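Local structure of 2,3,4,5-tetrahydropyridine-2,6-dicarboxylate N-succinyltransferase (Campylobacter jejuni, 2RIJ) at residues E181-N186 with N194-I199. The protein probably catalyses succinyl transfer from succinyl-CoA to tetrahydrodipicolinate, opening the ring to N-succinyl-L-2-amino-6-oxopimelate in the succinylase route to lysine. Sequence-based numbering, arbitrary orientation. Where two conformers were deposited one is given.
Sequences EYLRAN and NQYPKI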
# COMPACT_ATOMS: atom_id res chain seq x y z
N GLU A 181 -2.99 43.48 38.22
CA GLU A 181 -2.85 43.72 39.65
C GLU A 181 -3.91 44.70 40.14
O GLU A 181 -4.35 44.65 41.29
CB GLU A 181 -1.43 44.20 39.98
CG GLU A 181 -1.10 44.20 41.48
CD GLU A 181 -1.49 42.89 42.22
OE1 GLU A 181 -1.13 41.76 41.80
OE2 GLU A 181 -2.15 43.01 43.27
N TYR A 182 -4.36 45.58 39.25
CA TYR A 182 -5.46 46.48 39.58
C TYR A 182 -6.79 45.69 39.79
O TYR A 182 -7.57 45.99 40.69
CB TYR A 182 -5.61 47.55 38.49
CG TYR A 182 -6.81 48.42 38.73
CD1 TYR A 182 -6.73 49.52 39.56
CD2 TYR A 182 -8.04 48.08 38.19
CE1 TYR A 182 -7.82 50.32 39.80
CE2 TYR A 182 -9.14 48.85 38.43
CZ TYR A 182 -9.02 49.98 39.22
OH TYR A 182 -10.12 50.73 39.47
N LEU A 183 -7.03 44.70 38.94
CA LEU A 183 -8.19 43.86 39.06
C LEU A 183 -8.12 43.05 40.35
O LEU A 183 -9.13 42.88 41.04
CB LEU A 183 -8.34 42.95 37.83
CG LEU A 183 -8.73 43.56 36.50
CD1 LEU A 183 -8.67 42.47 35.41
CD2 LEU A 183 -10.12 44.24 36.50
N ARG A 184 -6.95 42.52 40.66
CA ARG A 184 -6.79 41.74 41.89
C ARG A 184 -7.04 42.63 43.10
O ARG A 184 -7.79 42.25 44.00
CB ARG A 184 -5.38 41.13 41.97
CG ARG A 184 -5.12 40.06 40.90
CD ARG A 184 -3.67 39.54 40.98
NE ARG A 184 -3.33 38.82 39.76
CZ ARG A 184 -2.37 39.16 38.92
NH1 ARG A 184 -1.56 40.18 39.20
NH2 ARG A 184 -2.22 38.49 37.81
N ALA A 185 -6.41 43.80 43.12
CA ALA A 185 -6.55 44.75 44.24
C ALA A 185 -8.00 45.24 44.47
O ALA A 185 -8.38 45.55 45.59
CB ALA A 185 -5.62 45.96 44.06
N ASN A 186 -8.78 45.29 43.41
CA ASN A 186 -10.13 45.82 43.45
C ASN A 186 -11.24 44.80 43.25
O ASN A 186 -12.40 45.15 43.20
CB ASN A 186 -10.22 46.91 42.41
CG ASN A 186 -9.36 48.10 42.79
OD1 ASN A 186 -9.77 48.88 43.62
ND2 ASN A 186 -8.14 48.20 42.26
N ASN A 194 -21.04 45.08 42.03
CA ASN A 194 -21.47 44.78 40.68
C ASN A 194 -20.93 45.77 39.61
O ASN A 194 -21.67 46.27 38.75
CB ASN A 194 -22.98 44.69 40.63
CG ASN A 194 -23.48 44.03 39.36
OD1 ASN A 194 -22.70 43.52 38.58
ND2 ASN A 194 -24.79 44.02 39.17
N GLN A 195 -19.64 46.02 39.65
CA GLN A 195 -18.96 46.92 38.74
C GLN A 195 -17.73 46.21 38.15
O GLN A 195 -16.78 46.86 37.80
CB GLN A 195 -18.50 48.16 39.50
CG GLN A 195 -19.59 49.01 40.16
CD GLN A 195 -19.01 50.21 40.89
OE1 GLN A 195 -18.99 51.31 40.36
NE2 GLN A 195 -18.50 49.98 42.10
N TYR A 196 -17.72 44.88 38.11
CA TYR A 196 -16.53 44.16 37.59
C TYR A 196 -16.45 44.40 36.08
O TYR A 196 -17.43 44.12 35.37
CB TYR A 196 -16.59 42.66 37.94
CG TYR A 196 -15.26 41.95 37.66
CD1 TYR A 196 -14.14 42.23 38.42
CD2 TYR A 196 -15.14 41.03 36.62
CE1 TYR A 196 -12.92 41.65 38.17
CE2 TYR A 196 -13.90 40.41 36.35
CZ TYR A 196 -12.78 40.74 37.14
OH TYR A 196 -11.55 40.20 36.90
N PRO A 197 -15.31 44.89 35.57
CA PRO A 197 -15.31 45.20 34.14
C PRO A 197 -15.34 43.96 33.28
O PRO A 197 -14.87 42.89 33.70
CB PRO A 197 -13.99 45.93 33.94
CG PRO A 197 -13.13 45.42 34.95
CD PRO A 197 -14.01 45.23 36.17
N LYS A 198 -15.94 44.07 32.08
CA LYS A 198 -16.01 42.97 31.16
C LYS A 198 -14.66 42.81 30.48
O LYS A 198 -14.23 43.70 29.70
CB LYS A 198 -17.08 43.16 30.10
CG LYS A 198 -17.00 42.05 29.02
CD LYS A 198 -18.12 42.11 28.06
CE LYS A 198 -17.99 43.35 27.16
NZ LYS A 198 -17.00 43.24 26.07
N ILE A 199 -14.03 41.67 30.72
CA ILE A 199 -12.69 41.40 30.19
C ILE A 199 -12.82 40.54 28.94
O ILE A 199 -13.24 39.39 28.98
CB ILE A 199 -11.78 40.76 31.28
CG1 ILE A 199 -11.72 41.66 32.54
CG2 ILE A 199 -10.39 40.40 30.70
CD1 ILE A 199 -11.28 43.11 32.29
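From the helix, L183 makes nearly all of this contact, sending its two methyls against Y196, P197 and I199 in the loop that joins helix 180-192 to strand 201-203, in the middle region of the family and away from the predicted active site. CD2 lies 3.6 Å from CG of P197, and the two side chains pass each other in opposite directions. The same methyl also approaches the Y196 ring obliquely, with CE1 4.2 Å away. CD1, the other branch, meets CD1 of I199 tip to tip at 4.1 Å and passes 4.0 Å from OH of Y196. The tyrosine crosses the leucine at about a right angle; CG anti to its backbone N (chi1 -169°) carries CE1 and OH to the L183 methyls. CD of P197 sits 3.7 Å above one face of that ring, near the rim, so the two neighbours pack on each other as well as on L183. Strands 170-173 and 176-178 extend the apolar cluster through A171 and I178, while K191 makes a cation-pi contact with Y196 and I213 of the second subunit packs on the tyrosine. No hydrogen bond or salt bridge crosses between 181-186 and 194-199: helix and returning chain are held here by apolar side-chain packing.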